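B12-binding domain-containing protein (PDB 6WTE) binds cobalamin and a [4Fe-4S] cluster and probably transfers methyl groups as a radical SAM methylase that works by a non-radical route. Local coordinates at residues Thr26-Asp31 against Ile132-Ala137; Lys126-Lys131 against Trp189-Leu194. All coordinates share one frame; numbering follows the deposited sequence.

Interaction 1: Thr26-Asp31 against Ile132-Ala137; sequences TTALED and ILCELA
L29 and C134 mark the nearest approach of the two backbones, where helical segments 26-31 and 132-137 run 9.4 Å apart at closest approach of their axes. Their N-to-C directions lie closer to parallel than antiparallel, with a signed crossing angle of -42°. No hydrogen bond joins them, and the contact is small and apolar.

L29 does most of the work with its two methyl branches. CD1 of L29 meets CD2 of L133 at 3.7 Å, and the two leucine side chains cross at about a right angle. The other branch, CD2 of L29, lies 3.9 Å from CB of A137 and also touches SG of C134. The side chain leaves its helix obliquely, but CG set opposite the carbonyl carbon (chi1 -77°) and an extended chi2 carry both methyls to the other helix.

C134 packs its sulfur against the backbone of the facing helix. SG lies 3.5 Å from the carbonyl O of A28 and 3.8 Å from the N of L29. CB of A28 adds a side-chain contact to this sulfur at 3.9 Å. The CB atoms of A28 and A137 point toward the other segment, and their small size is consistent with the axis distance.

L29, L133 and A137 also rest on parallel strands of the domain's sheet. L29 and A137 both touch V5 of strand 4-9, L29 also touches V36 of strand 35-40, and L133 and A137 reach L63 of strand 63-67. The L133 side chain also comes within about 4 Å of the bound cobalamin. Two helices packed side by side over parallel strands are characteristic of the Rossmann-like B12-binding domain; here the pair is helices 20-31 and 130-141.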
ATOM      1  N   THR A  26       0.489 -17.565   6.444  1.00 11.83           N
ATOM      2  CA  THR A  26       1.133 -18.852   6.686  1.00 13.45           C
ATOM      3  C   THR A  26       1.185 -19.158   8.176  1.00 14.15           C
ATOM      4  O   THR A  26       0.854 -20.266   8.605  1.00 12.91           O
ATOM      5  CB  THR A  26       2.538 -18.868   6.081  1.00 13.29           C
ATOM      6  OG1 THR A  26       2.453 -18.780   4.650  1.00 13.59           O
ATOM      7  CG2 THR A  26       3.297 -20.140   6.487  1.00 13.33           C
ATOM      8  N   THR A  27       1.573 -18.168   8.988  1.00 12.05           N
ATOM      9  CA  THR A  27       1.678 -18.396  10.429  1.00 15.31           C
ATOM     10  C   THR A  27       0.345 -18.843  11.012  1.00 15.67           C
ATOM     11  O   THR A  27       0.271 -19.844  11.733  1.00 14.97           O
ATOM     12  CB  THR A  27       2.167 -17.127  11.128  1.00 14.47           C
ATOM     13  OG1 THR A  27       3.509 -16.850  10.715  1.00 19.63           O
ATOM     14  CG2 THR A  27       2.135 -17.296  12.645  1.00 15.99           C
ATOM     15  N   ALA A  28      -0.727 -18.113  10.693  1.00 13.73           N
ATOM     16  CA  ALA A  28      -2.038 -18.432  11.244  1.00 14.18           C
ATOM     17  C   ALA A  28      -2.504 -19.809  10.788  1.00 12.44           C
ATOM     18  O   ALA A  28      -2.992 -20.612  11.590  1.00 12.36           O
ATOM     19  CB  ALA A  28      -3.042 -17.359  10.832  1.00 14.84           C
ATOM     20  N   LEU A  29      -2.364 -20.095   9.496  1.00 11.76           N
ATOM     21  CA  LEU A  29      -2.823 -21.381   8.980  1.00 13.54           C
ATOM     22  C   LEU A  29      -2.025 -22.532   9.578  1.00 14.54           C
ATOM     23  O   LEU A  29      -2.600 -23.547   9.983  1.00 15.25           O
ATOM     24  CB  LEU A  29      -2.729 -21.388   7.460  1.00 12.22           C
ATOM     25  CG  LEU A  29      -3.820 -20.626   6.713  1.00 13.04           C
ATOM     26  CD1 LEU A  29      -3.410 -20.501   5.262  1.00 12.28           C
ATOM     27  CD2 LEU A  29      -5.155 -21.351   6.850  1.00 12.70           C
ATOM     28  N   GLU A  30      -0.701 -22.383   9.665  1.00 12.66           N
ATOM     29  CA  GLU A  30       0.112 -23.438  10.265  1.00 16.74           C
ATOM     30  C   GLU A  30      -0.236 -23.642  11.734  1.00 18.42           C
ATOM     31  O   GLU A  30      -0.299 -24.783  12.211  1.00 17.26           O
ATOM     32  CB  GLU A  30       1.599 -23.112  10.106  1.00 14.61           C
ATOM     33  CG  GLU A  30       2.106 -23.246   8.679  1.00 17.15           C
ATOM     34  CD  GLU A  30       3.597 -22.984   8.562  1.00 20.96           C
ATOM     35  OE1 GLU A  30       4.157 -22.340   9.470  1.00 16.98           O
ATOM     36  OE2 GLU A  30       4.201 -23.423   7.561  1.00 23.56           O
ATOM     37  N   ASP A  31      -0.470 -22.550  12.471  1.00 15.79           N
ATOM     38  CA  ASP A  31      -0.821 -22.669  13.881  1.00 18.14           C
ATOM     39  C   ASP A  31      -2.163 -23.364  14.082  1.00 18.60           C
ATOM     40  O   ASP A  31      -2.394 -23.936  15.151  1.00 19.70           O
ATOM     41  CB  ASP A  31      -0.838 -21.289  14.548  1.00 21.78           C
ATOM     42  CG  ASP A  31       0.558 -20.709  14.743  1.00 21.62           C
ATOM     43  OD1 ASP A  31       1.553 -21.388  14.411  1.00 22.54           O
ATOM     44  OD2 ASP A  31       0.660 -19.569  15.236  1.00 23.73           O
ATOM     45  N   ILE A 132     -10.177 -15.105   9.005  1.00 13.15           N
ATOM     46  CA  ILE A 132     -11.180 -15.545   8.035  1.00 12.08           C
ATOM     47  C   ILE A 132     -10.632 -16.687   7.189  1.00 12.27           C
ATOM     48  O   ILE A 132     -11.337 -17.662   6.902  1.00 12.87           O
ATOM     49  CB  ILE A 132     -11.623 -14.358   7.160  1.00 11.53           C
ATOM     50  CG1 ILE A 132     -12.298 -13.292   8.023  1.00 11.78           C
ATOM     51  CG2 ILE A 132     -12.545 -14.837   6.011  1.00 12.39           C
ATOM     52  CD1 ILE A 132     -12.576 -11.985   7.304  1.00 16.33           C
ATOM     53  N   LEU A 133      -9.363 -16.587   6.779  1.00 10.69           N
ATOM     54  CA  LEU A 133      -8.781 -17.629   5.937  1.00 13.68           C
ATOM     55  C   LEU A 133      -8.707 -18.964   6.673  1.00 13.19           C
ATOM     56  O   LEU A 133      -8.920 -20.025   6.071  1.00 14.72           O
ATOM     57  CB  LEU A 133      -7.395 -17.198   5.446  1.00 11.28           C
ATOM     58  CG  LEU A 133      -6.707 -18.171   4.482  1.00 12.14           C
ATOM     59  CD1 LEU A 133      -7.623 -18.479   3.295  1.00 14.72           C
ATOM     60  CD2 LEU A 133      -5.368 -17.615   4.000  1.00 12.36           C
ATOM     61  N   CYS A 134      -8.399 -18.939   7.975  1.00 12.91           N
ATOM     62  CA  CYS A 134      -8.387 -20.183   8.736  1.00 13.95           C
ATOM     63  C   CYS A 134      -9.772 -20.805   8.801  1.00 14.00           C
ATOM     64  O   CYS A 134      -9.912 -22.028   8.699  1.00 14.08           O
ATOM     65  CB  CYS A 134      -7.860 -19.951  10.146  1.00 14.14           C
ATOM     66  SG  CYS A 134      -6.082 -19.699  10.214  1.00 15.67           S
ATOM     67  N   GLU A 135     -10.807 -19.986   9.007  1.00 14.34           N
ATOM     68  CA  GLU A 135     -12.158 -20.533   9.026  1.00 13.46           C
ATOM     69  C   GLU A 135     -12.535 -21.079   7.659  1.00 14.50           C
ATOM     70  O   GLU A 135     -13.147 -22.145   7.562  1.00 13.60           O
ATOM     71  CB  GLU A 135     -13.159 -19.474   9.493  1.00 14.68           C
ATOM     72  CG  GLU A 135     -12.932 -19.045  10.935  1.00 17.49           C
ATOM     73  CD  GLU A 135     -14.079 -18.238  11.517  1.00 30.98           C
ATOM     74  OE1 GLU A 135     -15.173 -18.213  10.910  1.00 27.81           O
ATOM     75  OE2 GLU A 135     -13.880 -17.627  12.590  1.00 35.14           O
ATOM     76  N   LEU A 136     -12.141 -20.380   6.591  1.00 13.22           N
ATOM     77  CA  LEU A 136     -12.411 -20.867   5.242  1.00 13.81           C
ATOM     78  C   LEU A 136     -11.698 -22.189   4.981  1.00 13.76           C
ATOM     79  O   LEU A 136     -12.308 -23.153   4.505  1.00 14.19           O
ATOM     80  CB  LEU A 136     -11.996 -19.811   4.214  1.00 13.73           C
ATOM     81  CG  LEU A 136     -12.205 -20.170   2.736  1.00 11.30           C
ATOM     82  CD1 LEU A 136     -13.671 -20.436   2.406  1.00 14.68           C
ATOM     83  CD2 LEU A 136     -11.630 -19.087   1.829  1.00 12.58           C
ATOM     84  N   ALA A 137     -10.405 -22.259   5.310  1.00 12.12           N
ATOM     85  CA  ALA A 137      -9.665 -23.504   5.124  1.00 14.29           C
ATOM     86  C   ALA A 137     -10.296 -24.641   5.917  1.00 15.14           C
ATOM     87  O   ALA A 137     -10.342 -25.785   5.449  1.00 14.36           O
ATOM     88  CB  ALA A 137      -8.199 -23.315   5.523  1.00 13.57           C
TER

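Interaction 2: Lys126-Lys131 against Trp189-Leu194; sequences KGPGEK and WQVDQL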
ATOM      1  N   LYS A 126     -11.960  -8.936   2.527  1.00  9.94           N
ATOM      2  CA  LYS A 126     -11.672  -7.511   2.631  1.00 10.53           C
ATOM      3  C   LYS A 126     -11.036  -7.250   3.991  1.00 10.19           C
ATOM      4  O   LYS A 126     -11.631  -7.567   5.027  1.00 12.91           O
ATOM      5  CB  LYS A 126     -12.953  -6.693   2.455  1.00 11.14           C
ATOM      6  CG  LYS A 126     -12.772  -5.196   2.520  1.00 11.05           C
ATOM      7  CD  LYS A 126     -14.136  -4.493   2.475  1.00  9.57           C
ATOM      8  CE  LYS A 126     -13.971  -2.966   2.427  1.00  9.52           C
ATOM      9  NZ  LYS A 126     -13.699  -2.434   1.066  1.00 10.10           N
ATOM     10  N   GLY A 127      -9.826  -6.693   3.993  1.00 11.47           N
ATOM     11  CA  GLY A 127      -9.123  -6.427   5.229  1.00 11.87           C
ATOM     12  C   GLY A 127      -8.226  -7.579   5.648  1.00 11.48           C
ATOM     13  O   GLY A 127      -7.953  -8.493   4.864  1.00 10.85           O
ATOM     14  N   PRO A 128      -7.758  -7.561   6.901  1.00 12.14           N
ATOM     15  CA  PRO A 128      -6.851  -8.622   7.369  1.00 12.92           C
ATOM     16  C   PRO A 128      -7.473  -9.998   7.178  1.00 12.42           C
ATOM     17  O   PRO A 128      -8.651 -10.213   7.467  1.00 12.22           O
ATOM     18  CB  PRO A 128      -6.659  -8.299   8.856  1.00 12.23           C
ATOM     19  CG  PRO A 128      -6.973  -6.833   8.973  1.00 11.56           C
ATOM     20  CD  PRO A 128      -8.031  -6.551   7.940  1.00 11.92           C
ATOM     21  N   GLY A 129      -6.667 -10.941   6.708  1.00 10.28           N
ATOM     22  CA  GLY A 129      -7.255 -12.199   6.287  1.00 11.31           C
ATOM     23  C   GLY A 129      -6.960 -13.420   7.138  1.00 14.19           C
ATOM     24  O   GLY A 129      -7.573 -14.469   6.918  1.00 11.72           O
ATOM     25  N   GLU A 130      -6.070 -13.301   8.127  1.00 15.52           N
ATOM     26  CA  GLU A 130      -5.536 -14.490   8.789  1.00 13.19           C
ATOM     27  C   GLU A 130      -6.617 -15.300   9.502  1.00 14.01           C
ATOM     28  O   GLU A 130      -6.584 -16.536   9.480  1.00 15.48           O
ATOM     29  CB  GLU A 130      -4.425 -14.098   9.770  1.00 14.21           C
ATOM     30  CG  GLU A 130      -4.798 -13.007  10.770  1.00 14.77           C
ATOM     31  CD  GLU A 130      -4.379 -11.630  10.308  1.00 14.43           C
ATOM     32  OE1 GLU A 130      -4.427 -11.377   9.089  1.00 13.79           O
ATOM     33  OE2 GLU A 130      -3.979 -10.804  11.162  1.00 13.45           O
ATOM     34  N   LYS A 131      -7.599 -14.637  10.118  1.00 14.64           N
ATOM     35  CA  LYS A 131      -8.610 -15.396  10.852  1.00 16.12           C
ATOM     36  C   LYS A 131      -9.683 -15.944   9.919  1.00 16.12           C
ATOM     37  O   LYS A 131     -10.057 -17.121  10.013  1.00 15.73           O
ATOM     38  CB  LYS A 131      -9.221 -14.529  11.953  1.00 16.25           C
ATOM     39  CG  LYS A 131      -8.221 -14.245  13.071  1.00 17.03           C
ATOM     40  CD  LYS A 131      -8.869 -13.629  14.297  1.00 21.43           C
ATOM     41  CE  LYS A 131      -7.809 -13.188  15.306  1.00 23.70           C
ATOM     42  NZ  LYS A 131      -6.788 -14.239  15.571  1.00 29.20           N
ATOM     43  N   TRP A 189     -11.350  -7.446  14.815  1.00 11.89           N
ATOM     44  CA  TRP A 189     -11.560  -8.869  15.073  1.00 15.11           C
ATOM     45  C   TRP A 189     -10.876  -9.749  14.039  1.00 15.18           C
ATOM     46  O   TRP A 189     -10.651 -10.938  14.300  1.00 15.27           O
ATOM     47  CB  TRP A 189     -13.060  -9.200  15.121  1.00 14.84           C
ATOM     48  CG  TRP A 189     -13.784  -9.113  13.798  1.00 14.79           C
ATOM     49  CD1 TRP A 189     -14.451  -8.031  13.296  1.00 13.68           C
ATOM     50  CD2 TRP A 189     -13.921 -10.155  12.821  1.00 18.24           C
ATOM     51  NE1 TRP A 189     -14.991  -8.333  12.065  1.00 15.13           N
ATOM     52  CE2 TRP A 189     -14.676  -9.630  11.752  1.00 15.56           C
ATOM     53  CE3 TRP A 189     -13.473 -11.477  12.746  1.00 19.02           C
ATOM     54  CZ2 TRP A 189     -14.994 -10.382  10.623  1.00 15.96           C
ATOM     55  CZ3 TRP A 189     -13.791 -12.224  11.619  1.00 18.09           C
ATOM     56  CH2 TRP A 189     -14.542 -11.674  10.575  1.00 16.50           C
ATOM     57  N   GLN A 190     -10.548  -9.200  12.870  1.00 13.06           N
ATOM     58  CA  GLN A 190      -9.910  -9.972  11.813  1.00 12.53           C
ATOM     59  C   GLN A 190      -8.407 -10.117  12.016  1.00 13.96           C
ATOM     60  O   GLN A 190      -7.787 -10.946  11.341  1.00 13.01           O
ATOM     61  CB  GLN A 190     -10.181  -9.319  10.452  1.00 11.11           C
ATOM     62  CG  GLN A 190     -11.680  -9.159  10.131  1.00 13.00           C
ATOM     63  CD  GLN A 190     -11.949  -8.428   8.828  1.00 11.76           C
ATOM     64  OE1 GLN A 190     -12.969  -7.747   8.687  1.00 13.87           O
ATOM     65  NE2 GLN A 190     -11.053  -8.587   7.856  1.00  9.79           N
ATOM     66  N   VAL A 191      -7.824  -9.339  12.931  1.00 12.19           N
ATOM     67  CA  VAL A 191      -6.376  -9.239  13.092  1.00 13.61           C
ATOM     68  C   VAL A 191      -5.895 -10.254  14.123  1.00 13.89           C
ATOM     69  O   VAL A 191      -6.445 -10.339  15.227  1.00 14.33           O
ATOM     70  CB  VAL A 191      -5.980  -7.813  13.521  1.00 12.98           C
ATOM     71  CG1 VAL A 191      -4.484  -7.730  13.759  1.00 12.44           C
ATOM     72  CG2 VAL A 191      -6.415  -6.805  12.473  1.00 12.96           C
ATOM     73  N   ASP A 192      -4.848 -11.002  13.776  1.00 12.49           N
ATOM     74  CA  ASP A 192      -4.127 -11.817  14.752  1.00 12.46           C
ATOM     75  C   ASP A 192      -3.191 -10.892  15.518  1.00 13.95           C
ATOM     76  O   ASP A 192      -2.106 -10.547  15.043  1.00 15.25           O
ATOM     77  CB  ASP A 192      -3.373 -12.947  14.056  1.00 13.99           C
ATOM     78  CG  ASP A 192      -2.543 -13.793  15.011  1.00 20.04           C
ATOM     79  OD1 ASP A 192      -2.528 -13.540  16.240  1.00 16.13           O
ATOM     80  OD2 ASP A 192      -1.894 -14.734  14.512  1.00 20.16           O
ATOM     81  N   GLN A 193      -3.613 -10.486  16.710  1.00 12.82           N
ATOM     82  CA  GLN A 193      -2.857  -9.560  17.543  1.00 13.08           C
ATOM     83  C   GLN A 193      -1.872 -10.258  18.467  1.00 12.29           C
ATOM     84  O   GLN A 193      -1.175  -9.577  19.225  1.00 14.79           O
ATOM     85  CB  GLN A 193      -3.811  -8.714  18.383  1.00 13.75           C
ATOM     86  CG  GLN A 193      -4.832  -7.935  17.582  1.00 12.90           C
ATOM     87  CD  GLN A 193      -5.834  -7.239  18.473  1.00 16.13           C
ATOM     88  OE1 GLN A 193      -6.972  -7.692  18.617  1.00 21.33           O
ATOM     89  NE2 GLN A 193      -5.416  -6.143  19.092  1.00 14.03           N
ATOM     90  N   LEU A 194      -1.796 -11.587  18.429  1.00 13.17           N
ATOM     91  CA  LEU A 194      -1.004 -12.347  19.385  1.00 17.18           C
ATOM     92  C   LEU A 194       0.264 -12.938  18.788  1.00 17.89           C
ATOM     93  O   LEU A 194       1.330 -12.852  19.403  1.00 16.60           O
ATOM     94  CB  LEU A 194      -1.854 -13.477  19.989  1.00 17.34           C
ATOM     95  CG  LEU A 194      -3.096 -13.052  20.771  1.00 20.79           C
ATOM     96  CD1 LEU A 194      -3.887 -14.264  21.232  1.00 22.11           C
ATOM     97  CD2 LEU A 194      -2.694 -12.194  21.958  1.00 20.27           C
TER
HETATM   98  O   HOH W   1     -13.955  -7.466   6.285  1.00 18.32           O
HETATM   99  O   HOH W   2      -9.124 -12.351   9.280  1.00 14.26           O
HETATM  100  O   HOH W   3      -4.425 -14.784  17.666  1.00 29.72           O
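The carbonyl O of P128 is gripped by two donors, the side-chain amide of Q190 and a water. NE2 of Q190 gives it a 2.9 Å bond, in the carbonyl plane and on a lone pair. NE2 also bonds to the carbonyl O of K126 at 3.1 Å, nearly straight at 169°. Both acceptors lie close to the plane of the Q190 amide, which fixes its rotation. The side chain is extended beyond CG and crosses that of P128 at about a right angle, while Q190 CG lies over the centre of one face of the W189 ring. An alanine in place of this glutamine would lack the amide, and the carbonyls of K126 and P128 would probably be left without the donor that links them, with a gap over the W189 face.

The water on P128 O also donates to the carbonyl O of Q190 and accepts from the N of K131, so it ties the helix start to the loop. Further along, the backbone N of D192 donates to OE2 of E130 at 2.8 Å and 173°, on the anti side of the carboxylate. A bend at chi2 (-95°) turns this carboxylate so that OE2 meets the D192 N-H while OE1 hydrogen-bonds to cobalamin.

CG of P128 packs on CG2 of V191 at 3.5 Å. The K131 chain runs along the loop backbone, with CD 3.2 Å from O of W189 and CE 3.2 Å from O of V191. D192 OD1 accepts from the N of L194, forming an Asx turn, and OD2 bonds to S195.

G129 N also bonds to cobalamin. This turn into helix 130-141 is part of the cobalamin pocket of the B12-binding domain, and segment 189-194 is bonded to it through Q190 and D192.

Helix 130-141 serves both contacts. Its start belongs to interaction 2 and its next turns to interaction 1. The two centres lie 10 Å apart, and A28 packs on E130 while I132 packs on W189 and Q190, so they form one continuous region. Both are largely buried, but their chemistry differs. Interaction 1 is apolar helix-on-helix packing over the sheet of the B12-binding domain. Interaction 2 buries about twice the surface and relies on amide, carboxylate and water bonds between a turn and a loop. It includes residues that bind cobalamin directly, whereas interaction 1 nears the ligand through L133.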